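Local coordinates for 4-oxalocrotonate decarboxylase NahK (Pseudomonas putida, PDB 5D2K), which catalyses the metal-assisted decarboxylation of (3E)-2-oxohex-3-enedioate to 2-oxopent-4-enoate and carbon dioxide, a step of naphthalene degradation, at residues Ser74-Gln80 and Gly241-Ala245; Tyr94-Asp99 and Thr171-Gly177; Leu187-Val192 and Gly204-Ala208. The protein carries 1 engineered substitution. All blocks are in the same frame, centred on the assembly; numbering follows the deposited sequence. Where two conformers were deposited one is given.

Interaction 1 (Ser74-Gln80 and Gly241-Ala245). With OOG (2-oxoadipic acid), chain D.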
loop_
_atom_site.group_PDB
_atom_site.type_symbol
_atom_site.label_atom_id
_atom_site.label_comp_id
_atom_site.label_asym_id
_atom_site.label_seq_id
_atom_site.Cartn_x
_atom_site.Cartn_y
_atom_site.Cartn_z
ATOM N N SER A 74 -3.611 -5.215 9.302
ATOM C CA SER A 74 -3.508 -5.037 10.749
ATOM C C SER A 74 -4.879 -4.782 11.352
ATOM O O SER A 74 -5.768 -4.251 10.687
ATOM C CB SER A 74 -2.554 -3.886 11.101
ATOM O OG SER A 74 -3.112 -2.620 10.775
ATOM N N TRP A 75 -5.044 -5.163 12.613
ATOM C CA TRP A 75 -6.304 -4.937 13.299
ATOM C C TRP A 75 -6.650 -3.451 13.259
ATOM O O TRP A 75 -7.794 -3.073 12.990
ATOM C CB TRP A 75 -6.226 -5.434 14.746
ATOM C CG TRP A 75 -7.524 -5.334 15.481
ATOM C CD1 TRP A 75 -8.487 -6.297 15.586
ATOM C CD2 TRP A 75 -8.006 -4.201 16.214
ATOM N NE1 TRP A 75 -9.540 -5.833 16.341
ATOM C CE2 TRP A 75 -9.270 -4.548 16.737
ATOM C CE3 TRP A 75 -7.493 -2.926 16.478
ATOM C CZ2 TRP A 75 -10.025 -3.668 17.506
ATOM C CZ3 TRP A 75 -8.248 -2.053 17.236
ATOM C CH2 TRP A 75 -9.498 -2.429 17.745
ATOM N N ALA A 76 -5.643 -2.617 13.505
ATOM C CA ALA A 76 -5.834 -1.173 13.571
ATOM C C ALA A 76 -6.378 -0.626 12.254
ATOM O O ALA A 76 -7.320 0.165 12.249
ATOM C CB ALA A 76 -4.522 -0.478 13.942
ATOM N N LYS A 77 -5.794 -1.055 11.139
ATOM C CA LYS A 77 -6.242 -0.585 9.830
ATOM C C LYS A 77 -7.590 -1.178 9.433
ATOM O O LYS A 77 -8.421 -0.496 8.833
ATOM C CB LYS A 77 -5.193 -0.899 8.761
ATOM C CG LYS A 77 -4.069 0.129 8.716
ATOM C CD LYS A 77 -4.610 1.481 8.292
ATOM C CE LYS A 77 -5.418 1.345 7.004
ATOM N NZ LYS A 77 -5.506 2.630 6.285
ATOM N N MET A 78 -7.806 -2.446 9.768
ATOM C CA MET A 78 -9.108 -3.075 9.554
ATOM C C MET A 78 -10.205 -2.326 10.298
ATOM O O MET A 78 -11.269 -2.047 9.738
ATOM C CB MET A 78 -9.084 -4.537 10.000
ATOM C CG MET A 78 -8.317 -5.446 9.061
ATOM S SD MET A 78 -8.301 -7.152 9.645
ATOM C CE MET A 78 -7.215 -7.924 8.450
ATOM N N ALA A 79 -9.936 -1.999 11.560
ATOM C CA ALA A 79 -10.900 -1.294 12.402
ATOM C C ALA A 79 -11.194 0.105 11.867
ATOM O O ALA A 79 -12.353 0.521 11.780
ATOM C CB ALA A 79 -10.394 -1.214 13.837
ATOM N N GLN A 80 -10.138 0.825 11.504
ATOM C CA GLN A 80 -10.277 2.199 11.037
ATOM C C GLN A 80 -11.119 2.292 9.764
ATOM O O GLN A 80 -11.946 3.196 9.621
ATOM C CB GLN A 80 -8.899 2.823 10.798
ATOM C CG GLN A 80 -8.966 4.205 10.163
ATOM C CD GLN A 80 -7.600 4.803 9.904
ATOM O OE1 GLN A 80 -6.668 4.109 9.481
ATOM N NE2 GLN A 80 -7.470 6.100 10.163
ATOM N N GLY A 241 0.059 -1.149 6.962
ATOM C CA GLY A 241 0.079 -0.142 8.010
ATOM C C GLY A 241 0.096 -0.808 9.364
ATOM O O GLY A 241 -0.768 -1.639 9.681
ATOM N N ILE A 242 1.093 -0.456 10.164
ATOM C CA ILE A 242 1.241 -1.053 11.481
ATOM C C ILE A 242 0.231 -0.404 12.430
ATOM O O ILE A 242 -0.317 -1.060 13.320
ATOM C CB ILE A 242 2.693 -0.925 11.971
ATOM C CG1 ILE A 242 3.578 -1.889 11.164
ATOM C CG2 ILE A 242 2.806 -1.263 13.455
ATOM C CD1 ILE A 242 5.077 -1.637 11.241
ATOM N N THR A 243 -0.063 0.869 12.194
ATOM C CA THR A 243 -1.012 1.600 13.027
ATOM C C THR A 243 -2.122 2.209 12.195
ATOM O O THR A 243 -2.103 2.141 10.966
ATOM C CB THR A 243 -0.340 2.748 13.794
ATOM O OG1 THR A 243 -0.077 3.828 12.892
ATOM C CG2 THR A 243 0.956 2.300 14.435
ATOM N N ALA A 244 -3.075 2.843 12.871
ATOM C CA ALA A 244 -4.076 3.631 12.184
ATOM C C ALA A 244 -3.402 4.764 11.414
ATOM O O ALA A 244 -2.370 5.295 11.826
ATOM C CB ALA A 244 -5.094 4.184 13.171
ATOM N N ALA A 245 -4.001 5.115 10.290
ATOM C CA ALA A 245 -3.520 6.202 9.448
ATOM C C ALA A 245 -3.872 7.571 10.052
ATOM O O ALA A 245 -4.888 7.717 10.738
ATOM C CB ALA A 245 -4.096 6.057 8.056
HETATM C C2 OOG D . -6.627 1.272 1.914
HETATM C C3 OOG D . -5.114 1.175 2.002
HETATM C C4 OOG D . -4.700 0.161 3.049
HETATM C C6 OOG D . -2.674 -0.367 4.604
HETATM O O4 OOG D . -1.442 -0.311 4.823
HETATM O O3 OOG D . -3.454 -0.884 5.443
HETATM C C5 OOG D . -3.213 0.215 3.320
HETATM C C1 OOG D . -7.124 2.431 2.754
HETATM O O1 OOG D . -7.713 3.414 2.216
HETATM O O2 OOG D . -6.952 2.405 4.001
HETATM O O5 OOG D . -2.421 0.709 2.547
HETATM O O HOH W 1 -2.693 -2.669 7.270
#
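With chi1 at 71°, S74, in one of its two conformers, tucks OG between its own backbone N and carbonyl carbon, where it donates to G241 O (2.8 Å) while accepting from K77 N; the hydroxyl is thus both the N-cap of helix 75-81 and its tie to the loop 241-245. Q80, nearly two turns on, has CG anti to its backbone N (chi1 174°) and an extended chain, which lays its amide along the backbone of A245. OE1 accepts from A245 N at 3.0 Å and NE2 donates to A245 O at 3.1 Å, so one side-chain amide pairs with both polar backbone atoms of a single residue. Between these grips A76 CB rests on the T243-A244 peptide, 3.8 Å from A244 N. K77 bends at chi2 and chi3, passes CG by T243 O (3.6 Å) and turns NZ to OOG O2 (2.7 Å). G241 N donates to OOG O4 (2.7 Å), and a water bridges OOG O3 to G241 O. The two segments therefore hold the two carboxylates of 2-oxoadipate, with K77 NZ also salt-bridged to the metal ligand E114. Helix 75-81 lies along the loop joining strands 236-238 and 246-247, beside strands 112-121 and 139-149.

Interaction 2 (Tyr94-Asp99 and Thr171-Gly177)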
loop_
_atom_site.group_PDB
_atom_site.type_symbol
_atom_site.label_atom_id
_atom_site.label_comp_id
_atom_site.label_asym_id
_atom_site.label_seq_id
_atom_site.Cartn_x
_atom_site.Cartn_y
_atom_site.Cartn_z
ATOM N N TYR A 94 6.562 7.395 -9.768
ATOM C CA TYR A 94 6.390 8.783 -9.318
ATOM C C TYR A 94 5.710 8.868 -7.944
ATOM O O TYR A 94 5.601 9.962 -7.375
ATOM C CB TYR A 94 5.609 9.612 -10.352
ATOM C CG TYR A 94 4.167 9.182 -10.533
ATOM C CD1 TYR A 94 3.159 9.729 -9.755
ATOM C CD2 TYR A 94 3.822 8.245 -11.491
ATOM C CE1 TYR A 94 1.832 9.334 -9.921
ATOM C CE2 TYR A 94 2.505 7.840 -11.661
ATOM C CZ TYR A 94 1.516 8.396 -10.868
ATOM O OH TYR A 94 0.196 8.015 -11.033
ATOM N N PHE A 95 5.263 7.727 -7.404
ATOM C CA PHE A 95 4.776 7.681 -6.011
ATOM C C PHE A 95 5.906 7.930 -5.017
ATOM O O PHE A 95 5.651 8.308 -3.867
ATOM C CB PHE A 95 4.154 6.317 -5.643
ATOM C CG PHE A 95 2.846 5.975 -6.333
ATOM C CD1 PHE A 95 2.280 6.780 -7.320
ATOM C CD2 PHE A 95 2.174 4.815 -5.952
ATOM C CE1 PHE A 95 1.067 6.417 -7.920
ATOM C CE2 PHE A 95 0.972 4.443 -6.558
ATOM C CZ PHE A 95 0.421 5.242 -7.538
ATOM N N SER A 96 7.152 7.668 -5.427
ATOM C CA SER A 96 8.278 7.659 -4.490
ATOM C C SER A 96 8.689 9.059 -4.015
ATOM O O SER A 96 8.730 10.011 -4.797
ATOM C CB SER A 96 9.476 6.947 -5.133
ATOM O OG SER A 96 9.950 7.665 -6.269
ATOM N N VAL A 97 9.000 9.147 -2.721
ATOM C CA VAL A 97 9.435 10.375 -2.052
ATOM C C VAL A 97 10.702 10.043 -1.260
ATOM O O VAL A 97 10.761 9.010 -0.598
ATOM C CB VAL A 97 8.329 10.911 -1.096
ATOM C CG1 VAL A 97 8.756 12.193 -0.372
ATOM C CG2 VAL A 97 7.018 11.125 -1.852
ATOM N N PRO A 98 11.726 10.908 -1.338
ATOM C CA PRO A 98 12.964 10.643 -0.605
ATOM C C PRO A 98 12.828 10.959 0.890
ATOM O O PRO A 98 12.031 11.831 1.243
ATOM C CB PRO A 98 13.964 11.591 -1.276
ATOM C CG PRO A 98 13.144 12.754 -1.655
ATOM C CD PRO A 98 11.794 12.176 -2.088
ATOM N N ASP A 99 13.584 10.254 1.727
ATOM C CA ASP A 99 13.654 10.546 3.164
ATOM C C ASP A 99 13.913 12.042 3.357
ATOM O O ASP A 99 14.809 12.612 2.726
ATOM C CB ASP A 99 14.763 9.706 3.811
ATOM C CG ASP A 99 14.681 9.653 5.335
ATOM O OD1 ASP A 99 13.741 10.218 5.920
ATOM O OD2 ASP A 99 15.565 9.010 5.946
ATOM N N THR A 171 -0.834 6.336 -3.317
ATOM C CA THR A 171 -0.483 7.584 -3.994
ATOM C C THR A 171 0.971 8.046 -3.771
ATOM O O THR A 171 1.591 8.538 -4.716
ATOM C CB THR A 171 -1.490 8.724 -3.603
ATOM O OG1 THR A 171 -1.572 9.682 -4.667
ATOM C CG2 THR A 171 -1.121 9.432 -2.289
ATOM N N ARG A 172 1.521 7.885 -2.559
ATOM C CA ARG A 172 2.940 8.184 -2.319
ATOM C C ARG A 172 3.519 7.207 -1.318
ATOM O O ARG A 172 2.781 6.622 -0.530
ATOM C CB ARG A 172 3.165 9.600 -1.764
ATOM C CG ARG A 172 2.605 10.759 -2.611
ATOM C CD ARG A 172 3.461 11.062 -3.838
ATOM N NE ARG A 172 2.928 12.231 -4.554
ATOM C CZ ARG A 172 2.031 12.171 -5.531
ATOM N NH1 ARG A 172 1.553 11.001 -5.946
ATOM N NH2 ARG A 172 1.600 13.297 -6.098
ATOM N N PHE A 173 4.839 7.046 -1.347
ATOM C CA PHE A 173 5.513 6.327 -0.270
ATOM C C PHE A 173 6.891 6.932 -0.055
ATOM O O PHE A 173 7.534 7.404 -0.992
ATOM C CB PHE A 173 5.591 4.816 -0.558
ATOM C CG PHE A 173 6.487 4.440 -1.709
ATOM C CD1 PHE A 173 6.004 4.407 -3.018
ATOM C CD2 PHE A 173 7.814 4.094 -1.485
ATOM C CE1 PHE A 173 6.840 4.051 -4.074
ATOM C CE2 PHE A 173 8.651 3.739 -2.532
ATOM C CZ PHE A 173 8.171 3.714 -3.829
ATOM N N ILE A 174 7.317 6.926 1.206
ATOM C CA ILE A 174 8.574 7.550 1.628
ATOM C C ILE A 174 9.475 6.509 2.291
ATOM O O ILE A 174 9.123 5.972 3.339
ATOM C CB ILE A 174 8.328 8.702 2.641
ATOM C CG1 ILE A 174 7.189 9.620 2.182
ATOM C CG2 ILE A 174 9.620 9.487 2.890
ATOM C CD1 ILE A 174 6.374 10.246 3.326
ATOM N N THR A 175 10.630 6.218 1.699
ATOM C CA THR A 175 11.563 5.274 2.315
ATOM C C THR A 175 12.612 6.040 3.106
ATOM O O THR A 175 12.932 7.195 2.786
ATOM C CB THR A 175 12.272 4.374 1.282
ATOM O OG1 THR A 175 13.037 5.180 0.378
ATOM C CG2 THR A 175 11.262 3.530 0.503
ATOM N N GLY A 176 13.144 5.423 4.152
ATOM C CA GLY A 176 14.168 6.092 4.924
ATOM C C GLY A 176 14.756 5.211 6.002
ATOM O O GLY A 176 14.612 3.990 5.957
ATOM N N GLY A 177 15.427 5.840 6.961
ATOM C CA GLY A 177 16.093 5.131 8.038
ATOM C C GLY A 177 17.162 4.179 7.530
ATOM O O GLY A 177 17.757 4.389 6.475
HETATM O O HOH W 2 10.806 6.461 -1.411
HETATM O O HOH W 3 14.847 7.742 0.603
#
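F173 turns one ring face to S96: CA sits over it, 4.1 Å from the centroid and 18° off the ring normal, a CH-pi contact. S96 CB adds a touch at CZ (3.7 Å). The F173 ring reaches S96 because chi1 of 68° swings CG between the backbone N and carbonyl carbon, and F95 CB then meets CD1. F95 in turn lays a face of its own ring against the T171 carbonyl, with CD1 3.2 Å from T171 O. That oxygen also accepts from R172 NH1 (2.8 Å) and lies in the guanidinium plane; the bend of R172 at chi2 carries the group back to its own strand, one face beneath Y94 O. On the other side of the sheet V97 and I174 lie side by side, CB to CG1 3.7 Å. Parallel pairing is short: F173 N donates to F95 O and V97 N to F173 O, both 2.9 Å. Beyond V97 N water takes over the backbone pairing: one molecule joins V97 O to T175 N, another D99 N to T175 O. D99 OD2 makes a weak bond to G177 N, while OD1 accepts from S265 N of strand 263-268. Strand 96-97 thus flanks strand 170-175, whose other edge pairs antiparallel with 139-149; F173 meets F236 of strand 236-238, and I174 packs on strand 263-268.

Interaction 3 (Leu187-Val192 and Gly204-Ala208); sequences LRTLGV and GAGAA
L190 and V192 meet G204 and G206 through backbone hydrogen bonds. V192 and G204 form an antiparallel hydrogen-bonded pair: V192 N donates to G204 O at 2.8 Å, nearly straight down the carbonyl, and G204 N returns a bond to V192 O at 3.0 Å. G191 and A205 make the adjoining non-hydrogen-bonded pair, and G206 N then donates to L190 O (3.0 Å), in the plane of that carbonyl. There the strand pairing stops, for the chain turns at 206-208 into a short 3-10 segment closed by A208 N to A205 O. A last bond, A207 N to R188 O, is weak, its N-H...O angle only 129°.

CA-H...O contacts accompany these bonds. A205 CA lies 3.2 Å from L190 O, which therefore receives both a C-H and an N-H from successive residues. G206 CA points its hydrogen at L187 O with an angle of 154°. This oxygen is buried and has no conventional hydrogen-bond partner, and the absence of a side chain on G206 permits the close approach.

Side-chain contact is sparse. R188 CG, anti to the backbone N (chi1 -176°), runs past A207 CB at 3.8 Å, and the same methyl group nears R188 O at 3.3 Å. Farther out the arginine bends at chi3 and lays one guanidinium face on T189 CG2. A205 CB sits by L190 O, while V192 CB skirts G204 O.

The contact closes the open end of the beta hairpin 191-196/199-205, at the edge of a five-stranded sheet. Strand 253-258 lies on the other side of 191-196, and V192 packs on its V256 and Y258; L187 reaches helix 213-225, and both L187 and L190 touch I117 of strand 112-121.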
loop_
_atom_site.group_PDB
_atom_site.type_symbol
_atom_site.label_atom_id
_atom_site.label_comp_id
_atom_site.label_asym_id
_atom_site.label_seq_id
_atom_site.Cartn_x
_atom_site.Cartn_y
_atom_site.Cartn_z
ATOM N N LEU A 187 11.291 -8.529 12.590
ATOM C CA LEU A 187 10.133 -7.796 12.077
ATOM C C LEU A 187 8.896 -7.967 12.943
ATOM O O LEU A 187 7.964 -7.166 12.857
ATOM C CB LEU A 187 9.818 -8.232 10.645
ATOM C CG LEU A 187 10.925 -7.909 9.642
ATOM C CD1 LEU A 187 10.515 -8.359 8.242
ATOM C CD2 LEU A 187 11.269 -6.414 9.661
ATOM N N ARG A 188 8.877 -9.007 13.773
ATOM C CA ARG A 188 7.725 -9.233 14.647
ATOM C C ARG A 188 7.718 -8.253 15.816
ATOM O O ARG A 188 6.661 -7.722 16.191
ATOM C CB ARG A 188 7.722 -10.677 15.171
ATOM C CG ARG A 188 6.497 -11.014 16.011
ATOM C CD ARG A 188 6.583 -12.439 16.560
ATOM N NE ARG A 188 7.699 -12.615 17.485
ATOM C CZ ARG A 188 7.598 -12.523 18.808
ATOM N NH1 ARG A 188 6.433 -12.226 19.367
ATOM N NH2 ARG A 188 8.661 -12.721 19.572
ATOM N N THR A 189 8.897 -8.000 16.374
ATOM C CA THR A 189 8.993 -7.167 17.564
ATOM C C THR A 189 9.440 -5.735 17.265
ATOM O O THR A 189 9.596 -4.934 18.177
ATOM C CB THR A 189 9.956 -7.784 18.604
ATOM O OG1 THR A 189 11.293 -7.815 18.082
ATOM C CG2 THR A 189 9.509 -9.208 18.959
ATOM N N LEU A 190 9.628 -5.424 15.984
ATOM C CA LEU A 190 10.044 -4.087 15.559
ATOM C C LEU A 190 9.069 -3.029 16.038
ATOM O O LEU A 190 7.912 -3.045 15.642
ATOM C CB LEU A 190 10.151 -4.033 14.032
ATOM C CG LEU A 190 10.555 -2.684 13.432
ATOM C CD1 LEU A 190 11.970 -2.312 13.841
ATOM C CD2 LEU A 190 10.425 -2.739 11.913
ATOM N N GLY A 191 9.525 -2.131 16.907
ATOM C CA GLY A 191 8.676 -1.050 17.377
ATOM C C GLY A 191 8.722 0.152 16.456
ATOM O O GLY A 191 9.779 0.502 15.928
ATOM N N VAL A 192 7.562 0.772 16.248
ATOM C CA VAL A 192 7.445 1.928 15.371
ATOM C C VAL A 192 6.683 3.054 16.076
ATOM O O VAL A 192 5.616 2.821 16.631
ATOM C CB VAL A 192 6.739 1.535 14.061
ATOM C CG1 VAL A 192 6.758 2.672 13.096
ATOM C CG2 VAL A 192 7.411 0.314 13.433
ATOM N N GLY A 204 3.154 1.221 17.288
ATOM C CA GLY A 204 2.785 -0.175 17.149
ATOM C C GLY A 204 4.002 -1.044 16.904
ATOM O O GLY A 204 5.142 -0.563 16.876
ATOM N N ALA A 205 3.762 -2.337 16.739
ATOM C CA ALA A 205 4.841 -3.260 16.438
ATOM C C ALA A 205 4.535 -4.014 15.154
ATOM O O ALA A 205 3.374 -4.127 14.748
ATOM C CB ALA A 205 5.060 -4.232 17.593
ATOM N N GLY A 206 5.591 -4.524 14.524
ATOM C CA GLY A 206 5.449 -5.250 13.269
ATOM C C GLY A 206 4.448 -6.390 13.342
ATOM O O GLY A 206 3.762 -6.684 12.370
ATOM N N ALA A 207 4.339 -7.018 14.511
ATOM C CA ALA A 207 3.406 -8.134 14.684
ATOM C C ALA A 207 1.957 -7.767 14.361
ATOM O O ALA A 207 1.140 -8.643 14.082
ATOM C CB ALA A 207 3.500 -8.672 16.103
ATOM N N ALA A 208 1.633 -6.476 14.383
ATOM C CA ALA A 208 0.292 -6.021 14.018
ATOM C C ALA A 208 -0.085 -6.426 12.585
ATOM O O ALA A 208 -1.255 -6.609 12.269
ATOM C CB ALA A 208 0.188 -4.511 14.187
#

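How the interactions relate
Interaction 1 is the buried one and the one at the active site; there side chains grip backbone atoms, and both segments bind the ligand. Interactions 2 and 3 are partly buried strand pairings, parallel in one and antiparallel in the other, and they belong to different sheets. Side chains pack both faces of interaction 2, whereas interaction 3, with its glycine- and alanine-rich segment 204-208, relies on the backbone. Interactions 1 and 3 touch: I242 CG2 packs on A205 O, and S74 CB on A208 O, so the hairpin end borders the ligand-binding loop. Interaction 2 touches neither, its centre about 20 Å from each of theirs. Along the chain, both it and interaction 3 are nested within the loop that interaction 1 closes.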